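Local coordinates for protein carboxylesterase YbfK (Bacillus subtilis, PDB 4CCY) that hydrolyses carboxylic esters to an alcohol and a carboxylate as an alpha/beta-hydrolase-fold carboxylesterase, at residues A[90-98]-A[203-213]; A[139-150]-A[228-237]. All blocks are in the same frame, centred on the assembly; numbering follows the deposited sequence.

Contact 1: residues A[90-98]-A[203-213]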
loop_
_atom_site.group_PDB
_atom_site.type_symbol
_atom_site.label_atom_id
_atom_site.label_comp_id
_atom_site.label_asym_id
_atom_site.label_seq_id
_atom_site.Cartn_x
_atom_site.Cartn_y
_atom_site.Cartn_z
ATOM N N GLY A 90 11.747 -3.057 3.251
ATOM C CA GLY A 90 11.641 -4.492 3.541
ATOM C C GLY A 90 10.808 -5.261 2.526
ATOM O O GLY A 90 10.595 -6.471 2.664
ATOM N N ASP A 91 10.352 -4.562 1.495
ATOM C CA ASP A 91 9.656 -5.186 0.372
ATOM C C ASP A 91 10.484 -4.958 -0.910
ATOM O O ASP A 91 11.480 -4.214 -0.896
ATOM C CB ASP A 91 8.235 -4.610 0.270
ATOM C CG ASP A 91 7.372 -5.293 -0.794
ATOM O OD1 ASP A 91 7.652 -6.451 -1.177
ATOM O OD2 ASP A 91 6.400 -4.652 -1.260
ATOM N N LYS A 92 10.089 -5.598 -2.004
ATOM C CA LYS A 92 10.855 -5.515 -3.251
ATOM C C LYS A 92 10.593 -4.188 -3.974
ATOM O O LYS A 92 9.568 -4.007 -4.648
ATOM C CB LYS A 92 10.584 -6.720 -4.150
ATOM C CG LYS A 92 10.987 -8.046 -3.531
ATOM C CD LYS A 92 12.486 -8.286 -3.628
ATOM C CE LYS A 92 12.848 -9.597 -2.950
ATOM N NZ LYS A 92 12.219 -10.786 -3.593
ATOM N N ASN A 93 11.544 -3.266 -3.803
ATOM C CA ASN A 93 11.442 -1.903 -4.300
ATOM C C ASN A 93 12.774 -1.207 -4.006
ATOM O O ASN A 93 13.766 -1.887 -3.707
ATOM C CB ASN A 93 10.230 -1.168 -3.674
ATOM C CG ASN A 93 10.299 -1.099 -2.153
ATOM O OD1 ASN A 93 11.312 -0.681 -1.578
ATOM N ND2 ASN A 93 9.204 -1.487 -1.489
ATOM N N LYS A 94 12.807 0.118 -4.077
ATOM C CA LYS A 94 14.079 0.855 -4.014
ATOM C C LYS A 94 14.505 1.283 -2.600
ATOM O O LYS A 94 15.618 1.801 -2.394
ATOM C CB LYS A 94 14.033 2.077 -4.939
ATOM C CG LYS A 94 13.996 1.742 -6.424
ATOM C CD LYS A 94 14.417 2.945 -7.258
ATOM C CE LYS A 94 14.030 2.745 -8.716
ATOM N NZ LYS A 94 15.018 3.397 -9.619
ATOM N N SER A 95 13.637 1.084 -1.618
ATOM C CA SER A 95 14.029 1.345 -0.238
ATOM C C SER A 95 15.086 0.319 0.208
ATOM O O SER A 95 15.045 -0.842 -0.215
ATOM C CB SER A 95 12.794 1.391 0.671
ATOM O OG SER A 95 11.950 2.468 0.264
ATOM N N ILE A 96 16.052 0.769 1.014
ATOM C CA ILE A 96 17.237 -0.036 1.370
ATOM C C ILE A 96 17.279 -0.358 2.868
ATOM O O ILE A 96 17.682 0.475 3.680
ATOM C CB ILE A 96 18.549 0.676 0.952
ATOM C CG1 ILE A 96 18.487 1.126 -0.506
ATOM C CG2 ILE A 96 19.764 -0.218 1.193
ATOM C CD1 ILE A 96 19.222 2.425 -0.751
ATOM N N PRO A 97 16.873 -1.572 3.238
ATOM C CA PRO A 97 16.770 -1.889 4.662
ATOM C C PRO A 97 18.118 -1.852 5.399
ATOM O O PRO A 97 19.121 -2.336 4.887
ATOM C CB PRO A 97 16.192 -3.317 4.673
ATOM C CG PRO A 97 15.570 -3.516 3.326
ATOM C CD PRO A 97 16.376 -2.665 2.375
ATOM N N SER A 98 18.123 -1.229 6.573
ATOM C CA SER A 98 19.192 -1.402 7.550
ATOM C C SER A 98 18.659 -2.362 8.624
ATOM O O SER A 98 18.476 -3.532 8.332
ATOM C CB SER A 98 19.634 -0.062 8.133
ATOM O OG SER A 98 18.549 0.600 8.753
ATOM N N GLY A 203 10.927 -8.900 -9.330
ATOM C CA GLY A 203 11.048 -8.642 -7.899
ATOM C C GLY A 203 11.168 -9.934 -7.118
ATOM O O GLY A 203 12.045 -10.072 -6.269
ATOM N N VAL A 204 10.282 -10.875 -7.425
ATOM C CA VAL A 204 10.264 -12.183 -6.798
ATOM C C VAL A 204 11.507 -13.014 -7.185
ATOM O O VAL A 204 12.063 -13.727 -6.352
ATOM C CB VAL A 204 8.943 -12.936 -7.119
ATOM C CG1 VAL A 204 8.910 -14.290 -6.432
ATOM C CG2 VAL A 204 7.730 -12.106 -6.698
ATOM N N GLU A 205 11.946 -12.909 -8.438
ATOM C CA GLU A 205 13.173 -13.591 -8.884
ATOM C C GLU A 205 14.414 -13.137 -8.117
ATOM O O GLU A 205 15.313 -13.929 -7.858
ATOM C CB GLU A 205 13.385 -13.414 -10.382
ATOM C CG GLU A 205 12.430 -14.269 -11.200
ATOM C CD GLU A 205 12.585 -14.066 -12.689
ATOM O OE1 GLU A 205 12.746 -12.905 -13.136
ATOM O OE2 GLU A 205 12.538 -15.078 -13.417
ATOM N N TRP A 206 14.445 -11.859 -7.757
ATOM C CA TRP A 206 15.539 -11.310 -6.979
ATOM C C TRP A 206 15.521 -11.889 -5.595
ATOM O O TRP A 206 14.621 -11.611 -4.820
ATOM C CB TRP A 206 15.457 -9.780 -6.954
ATOM C CG TRP A 206 16.594 -9.104 -6.215
ATOM C CD1 TRP A 206 17.867 -9.609 -5.959
ATOM C CD2 TRP A 206 16.598 -7.756 -5.633
ATOM N NE1 TRP A 206 18.628 -8.697 -5.267
ATOM C CE2 TRP A 206 17.928 -7.567 -5.038
ATOM C CE3 TRP A 206 15.663 -6.727 -5.535
ATOM C CZ2 TRP A 206 18.283 -6.391 -4.392
ATOM C CZ3 TRP A 206 16.038 -5.544 -4.886
ATOM C CH2 TRP A 206 17.310 -5.389 -4.319
ATOM N N GLN A 207 16.520 -12.708 -5.282
ATOM C CA GLN A 207 16.615 -13.337 -3.972
ATOM C C GLN A 207 17.326 -12.423 -2.977
ATOM O O GLN A 207 18.552 -12.416 -2.896
ATOM C CB GLN A 207 17.323 -14.700 -4.068
ATOM C CG GLN A 207 16.561 -15.735 -4.892
ATOM C CD GLN A 207 15.099 -15.865 -4.481
ATOM O OE1 GLN A 207 14.195 -15.517 -5.244
ATOM N NE2 GLN A 207 14.861 -16.356 -3.271
ATOM N N ASP A 208 16.550 -11.651 -2.227
ATOM C CA ASP A 208 17.100 -10.749 -1.223
ATOM C C ASP A 208 16.228 -10.828 0.031
ATOM O O ASP A 208 15.091 -10.341 0.054
ATOM C CB ASP A 208 17.163 -9.333 -1.792
ATOM C CG ASP A 208 17.912 -8.363 -0.905
ATOM O OD1 ASP A 208 18.842 -8.770 -0.188
ATOM O OD2 ASP A 208 17.589 -7.165 -0.950
ATOM N N GLU A 209 16.754 -11.463 1.072
ATOM C CA GLU A 209 15.930 -11.768 2.249
ATOM C C GLU A 209 15.494 -10.527 3.042
ATOM O O GLU A 209 14.404 -10.518 3.634
ATOM C CB GLU A 209 16.535 -12.880 3.133
ATOM C CG GLU A 209 17.950 -12.640 3.627
ATOM C CD GLU A 209 18.519 -13.817 4.413
ATOM O OE1 GLU A 209 18.767 -14.890 3.813
ATOM O OE2 GLU A 209 18.731 -13.670 5.640
ATOM N N GLN A 210 16.329 -9.487 3.023
ATOM C CA GLN A 210 16.018 -8.208 3.664
ATOM C C GLN A 210 14.842 -7.474 3.012
ATOM O O GLN A 210 14.236 -6.602 3.623
ATOM C CB GLN A 210 17.242 -7.286 3.646
ATOM C CG GLN A 210 18.253 -7.545 4.752
ATOM C CD GLN A 210 19.536 -6.751 4.547
ATOM O OE1 GLN A 210 20.291 -7.012 3.610
ATOM N NE2 GLN A 210 19.788 -5.782 5.422
ATOM N N ARG A 211 14.549 -7.819 1.762
ATOM C CA ARG A 211 13.465 -7.201 1.012
ATOM C C ARG A 211 12.347 -8.213 0.712
ATOM O O ARG A 211 11.469 -7.966 -0.128
ATOM C CB ARG A 211 14.004 -6.550 -0.270
ATOM C CG ARG A 211 15.004 -5.433 -0.004
ATOM C CD ARG A 211 15.359 -4.618 -1.241
ATOM N NE ARG A 211 16.634 -3.954 -0.999
ATOM C CZ ARG A 211 17.131 -2.931 -1.690
ATOM N NH1 ARG A 211 16.469 -2.383 -2.705
ATOM N NH2 ARG A 211 18.311 -2.445 -1.350
ATOM N N SER A 212 12.381 -9.344 1.413
ATOM C CA SER A 212 11.345 -10.358 1.289
ATOM C C SER A 212 10.344 -10.193 2.417
ATOM O O SER A 212 10.714 -10.239 3.592
ATOM C CB SER A 212 11.954 -11.763 1.340
ATOM O OG SER A 212 12.842 -11.957 0.259
ATOM N N LEU A 213 9.083 -9.974 2.062
ATOM C CA LEU A 213 8.028 -9.868 3.051
ATOM C C LEU A 213 7.857 -11.207 3.732
ATOM O O LEU A 213 7.840 -12.248 3.070
ATOM C CB LEU A 213 6.723 -9.434 2.396
ATOM C CG LEU A 213 6.627 -7.960 1.997
ATOM C CD1 LEU A 213 5.472 -7.789 1.031
ATOM C CD2 LEU A 213 6.471 -7.053 3.205
HETATM O O HOH W 1 11.128 -7.704 5.118
HETATM O O HOH W 2 8.895 -8.788 -0.611
HETATM O O HOH W 3 13.405 -13.065 -2.207
HETATM O O HOH W 4 17.262 -5.583 7.336
#
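Lys92 and Arg211 each reach across to backbone carbonyls of the other segment. Bends at chi2 and chi4 bring the Lys92 ammonium to the end of helix 194-205, where NZ donates to Gly203 O and to Trp206 O, each 2.8 Å away. The extended Arg211 chain ends with NH1 on Asn93 O at 2.9 Å, a bent bond (135° at the hydrogen), and NH1 is also hydrogen-bonded to Tyr18 OH of helix 12-24. The guanidinium is sandwiched: Trp206 CH2 lies over the rim of one face and Ser95 O over the centre of the other, while NE forms a salt bridge with Asp208 OD2 at 3.4 Å. Replacing Arg211 by an alanine is likely to leave Asn93 O without this donor and Asp208 without its charged mate, and to open a gap between Trp206 and Ser95. Residues 90-98 lead into a short, weakly bonded strand, 96-97, paired with strand 42-49 of the alpha/beta-hydrolase sheet; Gln210 and Arg211 pack against it. In van der Waals contact, Pro97 CD lies 3.6 Å from Arg211 NE, and Leu213 CD1 3.4 Å from Asp91 OD1. Water 2 joins Asp91 OD1, Arg211 O and Leu213 N; Asp91 OD2 accepts from Leu64 N.

Contact 2: residues A[139-150]-A[228-237]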
loop_
_atom_site.group_PDB
_atom_site.type_symbol
_atom_site.label_atom_id
_atom_site.label_comp_id
_atom_site.label_asym_id
_atom_site.label_seq_id
_atom_site.Cartn_x
_atom_site.Cartn_y
_atom_site.Cartn_z
ATOM N N LEU A 139 -2.586 5.257 11.872
ATOM C CA LEU A 139 -3.618 6.143 12.419
ATOM C C LEU A 139 -3.998 5.759 13.863
ATOM O O LEU A 139 -4.420 6.620 14.639
ATOM C CB LEU A 139 -4.856 6.210 11.506
ATOM C CG LEU A 139 -5.650 4.922 11.264
ATOM C CD1 LEU A 139 -6.668 4.683 12.365
ATOM C CD2 LEU A 139 -6.322 4.962 9.901
ATOM N N LEU A 140 -3.841 4.480 14.218
ATOM C CA LEU A 140 -4.048 4.025 15.595
ATOM C C LEU A 140 -2.919 4.468 16.514
ATOM O O LEU A 140 -3.161 4.905 17.637
ATOM C CB LEU A 140 -4.167 2.500 15.663
ATOM C CG LEU A 140 -5.471 1.816 15.253
ATOM C CD1 LEU A 140 -5.250 0.314 15.135
ATOM C CD2 LEU A 140 -6.581 2.108 16.255
ATOM N N ARG A 141 -1.682 4.329 16.053
ATOM C CA ARG A 141 -0.525 4.625 16.903
ATOM C C ARG A 141 -0.064 6.072 16.810
ATOM O O ARG A 141 0.634 6.546 17.696
ATOM C CB ARG A 141 0.653 3.720 16.551
ATOM C CG ARG A 141 0.498 2.293 17.031
ATOM C CD ARG A 141 1.538 1.401 16.382
ATOM N NE ARG A 141 1.348 0.004 16.758
ATOM C CZ ARG A 141 1.786 -0.532 17.897
ATOM N NH1 ARG A 141 2.440 0.205 18.786
ATOM N NH2 ARG A 141 1.555 -1.810 18.153
ATOM N N ALA A 142 -0.410 6.758 15.724
ATOM C CA ALA A 142 0.007 8.153 15.563
ATOM C C ALA A 142 -1.100 9.024 14.993
ATOM O O ALA A 142 -0.876 9.731 14.013
ATOM C CB ALA A 142 1.267 8.254 14.715
ATOM N N PRO A 143 -2.294 9.004 15.633
ATOM C CA PRO A 143 -3.431 9.735 15.075
ATOM C C PRO A 143 -3.153 11.222 14.936
ATOM O O PRO A 143 -3.719 11.859 14.065
ATOM C CB PRO A 143 -4.542 9.509 16.106
ATOM C CG PRO A 143 -3.836 9.179 17.381
ATOM C CD PRO A 143 -2.589 8.448 16.970
ATOM N N GLU A 144 -2.283 11.757 15.789
ATOM C CA GLU A 144 -1.945 13.180 15.769
ATOM C C GLU A 144 -1.226 13.608 14.486
ATOM O O GLU A 144 -1.153 14.801 14.180
ATOM C CB GLU A 144 -1.133 13.574 17.025
ATOM C CG GLU A 144 0.338 13.137 17.030
ATOM C CD GLU A 144 0.555 11.643 17.290
ATOM O OE1 GLU A 144 -0.386 10.926 17.677
ATOM O OE2 GLU A 144 1.692 11.175 17.115
ATOM N N ARG A 145 -0.701 12.632 13.741
ATOM C CA ARG A 145 0.033 12.909 12.512
ATOM C C ARG A 145 -0.819 12.684 11.261
ATOM O O ARG A 145 -0.357 12.893 10.148
ATOM C CB ARG A 145 1.313 12.062 12.443
ATOM C CG ARG A 145 2.176 12.108 13.704
ATOM C CD ARG A 145 2.762 13.484 13.994
ATOM N NE ARG A 145 3.743 13.930 12.994
ATOM C CZ ARG A 145 5.027 13.584 12.985
ATOM N NH1 ARG A 145 5.515 12.753 13.911
ATOM N NH2 ARG A 145 5.829 14.062 12.039
ATOM N N VAL A 146 -2.069 12.284 11.455
ATOM C CA VAL A 146 -2.947 11.931 10.338
ATOM C C VAL A 146 -4.068 12.945 10.157
ATOM O O VAL A 146 -4.772 13.273 11.121
ATOM C CB VAL A 146 -3.581 10.536 10.561
ATOM C CG1 VAL A 146 -4.365 10.092 9.333
ATOM C CG2 VAL A 146 -2.511 9.511 10.938
ATOM N N GLU A 147 -4.236 13.421 8.921
ATOM C CA GLU A 147 -5.443 14.150 8.525
ATOM C C GLU A 147 -6.573 13.139 8.220
ATOM O O GLU A 147 -7.295 12.737 9.124
ATOM C CB GLU A 147 -5.172 15.087 7.332
ATOM C CG GLU A 147 -4.211 16.265 7.592
ATOM C CD GLU A 147 -4.703 17.228 8.678
ATOM O OE1 GLU A 147 -5.928 17.414 8.811
ATOM O OE2 GLU A 147 -3.874 17.810 9.410
ATOM N N ARG A 148 -6.700 12.712 6.960
ATOM C CA ARG A 148 -7.706 11.717 6.551
ATOM C C ARG A 148 -7.042 10.473 5.984
ATOM O O ARG A 148 -5.971 10.557 5.393
ATOM C CB ARG A 148 -8.699 12.318 5.541
ATOM C CG ARG A 148 -9.520 13.472 6.103
ATOM C CD ARG A 148 -10.672 13.895 5.195
ATOM N NE ARG A 148 -11.773 14.333 6.045
ATOM C CZ ARG A 148 -13.045 13.997 5.910
ATOM N NH1 ARG A 148 -13.455 13.245 4.897
ATOM N NH2 ARG A 148 -13.925 14.465 6.787
ATOM N N ALA A 149 -7.672 9.318 6.160
ATOM C CA ALA A 149 -7.027 8.055 5.815
ATOM C C ALA A 149 -7.885 7.223 4.862
ATOM O O ALA A 149 -9.079 7.046 5.099
ATOM C CB ALA A 149 -6.709 7.261 7.076
ATOM N N VAL A 150 -7.256 6.721 3.800
ATOM C CA VAL A 150 -7.909 5.878 2.794
ATOM C C VAL A 150 -7.268 4.492 2.773
ATOM O O VAL A 150 -6.066 4.347 2.504
ATOM C CB VAL A 150 -7.820 6.478 1.368
ATOM C CG1 VAL A 150 -8.536 5.579 0.363
ATOM C CG2 VAL A 150 -8.387 7.891 1.315
ATOM N N GLU A 228 -9.198 -2.196 19.414
ATOM C CA GLU A 228 -8.407 -1.236 18.648
ATOM C C GLU A 228 -9.269 -0.454 17.669
ATOM O O GLU A 228 -9.156 0.758 17.597
ATOM C CB GLU A 228 -7.247 -1.907 17.918
ATOM C CG GLU A 228 -6.196 -2.476 18.858
ATOM C CD GLU A 228 -5.268 -3.459 18.177
ATOM O OE1 GLU A 228 -5.739 -4.449 17.555
ATOM O OE2 GLU A 228 -4.050 -3.230 18.265
ATOM N N LEU A 229 -10.147 -1.152 16.949
ATOM C CA LEU A 229 -10.952 -0.531 15.893
ATOM C C LEU A 229 -11.945 0.503 16.437
ATOM O O LEU A 229 -12.146 1.559 15.825
ATOM C CB LEU A 229 -11.677 -1.598 15.067
ATOM C CG LEU A 229 -10.819 -2.512 14.159
ATOM C CD1 LEU A 229 -11.722 -3.406 13.331
ATOM C CD2 LEU A 229 -9.905 -1.723 13.234
ATOM N N LYS A 230 -12.548 0.205 17.590
ATOM C CA LYS A 230 -13.476 1.137 18.233
ATOM C C LYS A 230 -12.789 2.431 18.671
ATOM O O LYS A 230 -13.460 3.448 18.840
ATOM C CB LYS A 230 -14.160 0.489 19.440
ATOM C CG LYS A 230 -15.158 -0.605 19.100
ATOM C CD LYS A 230 -15.294 -1.611 20.245
ATOM C CE LYS A 230 -16.272 -1.139 21.297
ATOM N NZ LYS A 230 -16.474 -2.156 22.372
ATOM N N SER A 231 -11.460 2.386 18.835
ATOM C CA SER A 231 -10.678 3.531 19.324
ATOM C C SER A 231 -10.208 4.491 18.233
ATOM O O SER A 231 -9.637 5.530 18.540
ATOM C CB SER A 231 -9.463 3.053 20.119
ATOM O OG SER A 231 -8.421 2.618 19.253
ATOM N N ILE A 232 -10.442 4.149 16.966
ATOM C CA ILE A 232 -10.045 5.015 15.845
ATOM C C ILE A 232 -10.728 6.387 15.944
ATOM O O ILE A 232 -11.951 6.473 16.099
ATOM C CB ILE A 232 -10.346 4.354 14.476
ATOM C CG1 ILE A 232 -9.430 3.139 14.270
ATOM C CG2 ILE A 232 -10.231 5.367 13.331
ATOM C CD1 ILE A 232 -9.867 2.197 13.170
ATOM N N GLN A 233 -9.915 7.439 15.852
ATOM C CA GLN A 233 -10.349 8.818 16.027
ATOM C C GLN A 233 -10.062 9.715 14.813
ATOM O O GLN A 233 -9.996 10.940 14.968
ATOM C CB GLN A 233 -9.694 9.427 17.297
ATOM C CG GLN A 233 -8.163 9.433 17.299
ATOM C CD GLN A 233 -7.548 10.075 18.539
ATOM O OE1 GLN A 233 -7.545 9.485 19.618
ATOM N NE2 GLN A 233 -6.990 11.284 18.380
ATOM N N VAL A 234 -9.867 9.127 13.630
ATOM C CA VAL A 234 -9.670 9.922 12.396
ATOM C C VAL A 234 -10.626 9.440 11.300
ATOM O O VAL A 234 -11.066 8.291 11.343
ATOM C CB VAL A 234 -8.203 9.898 11.865
ATOM C CG1 VAL A 234 -7.188 10.119 12.990
ATOM C CG2 VAL A 234 -7.896 8.615 11.097
ATOM N N PRO A 235 -10.960 10.314 10.325
ATOM C CA PRO A 235 -11.813 9.878 9.218
ATOM C C PRO A 235 -11.137 8.829 8.339
ATOM O O PRO A 235 -10.026 9.051 7.824
ATOM C CB PRO A 235 -12.043 11.162 8.414
ATOM C CG PRO A 235 -11.752 12.277 9.370
ATOM C CD PRO A 235 -10.662 11.756 10.258
ATOM N N VAL A 236 -11.824 7.702 8.164
ATOM C CA VAL A 236 -11.333 6.604 7.368
ATOM C C VAL A 236 -12.303 6.356 6.207
ATOM O O VAL A 236 -13.525 6.331 6.403
ATOM C CB VAL A 236 -11.152 5.317 8.224
ATOM C CG1 VAL A 236 -10.829 4.096 7.361
ATOM C CG2 VAL A 236 -10.076 5.517 9.289
ATOM N N LEU A 237 -11.741 6.200 5.008
ATOM C CA LEU A 237 -12.449 5.628 3.867
ATOM C C LEU A 237 -11.906 4.221 3.605
ATOM O O LEU A 237 -10.700 4.049 3.375
ATOM C CB LEU A 237 -12.274 6.497 2.616
ATOM C CG LEU A 237 -12.697 5.851 1.291
ATOM C CD1 LEU A 237 -14.211 5.611 1.207
ATOM C CD2 LEU A 237 -12.217 6.679 0.116
HETATM O O HOH W 5 -6.905 6.618 15.877
#
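The Arg148 guanidinium, the flat group of this contact, has the ring of Pro235 over one face, with Pro235 CB 3.9 Å above the plane and over its centre. The two side chains cross at about a right angle. NH1 of the same group is hydrogen-bonded to Phe290 O of helix 280-290, and the arginine also makes a cation-pi interaction with Phe290.

Beside this pair, strands 146-152 and 236-241 run parallel as neighbours in the central sheet. Ala149 is gripped through both backbone polar atoms: its N donates to Pro235 O at 2.9 Å, and its O accepts from Leu237 N at 2.8 Å, both bonds close to straight. Val150 and Leu237 lie side by side on one face of the sheet, beneath helix 280-290, with Val150 CG1 3.8 Å from Leu237 CD2.

The other face, bearing Ala149 and Val236, is covered by the end of helix 130-141. Leu139 holds CG between its backbone N and carbonyl carbon (chi1 62°), and its branches diverge: CD1 meets Ile232 CG1 at 3.7 Å, CD2 meets Val236 CG2 at 3.8 Å. Val234 CG2 comes against Leu139 CB and Val146 CG1, while its CG1 faces Pro143. Farther out, Leu140 CD2 packs 3.6 Å from Ile232 CG1 and also touches Ser231 OG, which donates to Glu228 O. Pro143 CB lies against the Gln233 amide, and water 5 links Leu139 O to Gln233 N.

Backbone bonds thus set the register of the two strands, whereas the fit of helix 130-141 against residues 232-236 rests on branched aliphatic groups, with polar atoms at its margin bridged by water.

In the fold
Contacts 1 and 2 sit on opposite sides of the chain's centre, their centres about 28 Å apart and their nearest atoms about 16 Å apart, without touching. Along the sequence they interleave: 90-98, 139-150, 203-213, then 228-237. Both reach the same mixed sheet, contact 1 through strand 96-97, paired with 42-49, and contact 2 through the parallel neighbours 146-152 and 236-241. Contact 1 holds the chain that follows helix 194-205 against the loop leading to strand 96-97, with the side chain of Leu213 about 8 Å from that of Ser129, the probable nucleophile. Contact 2 joins the helix that follows that serine to the strand ending close before Glu244, the probable acid of the charge relay.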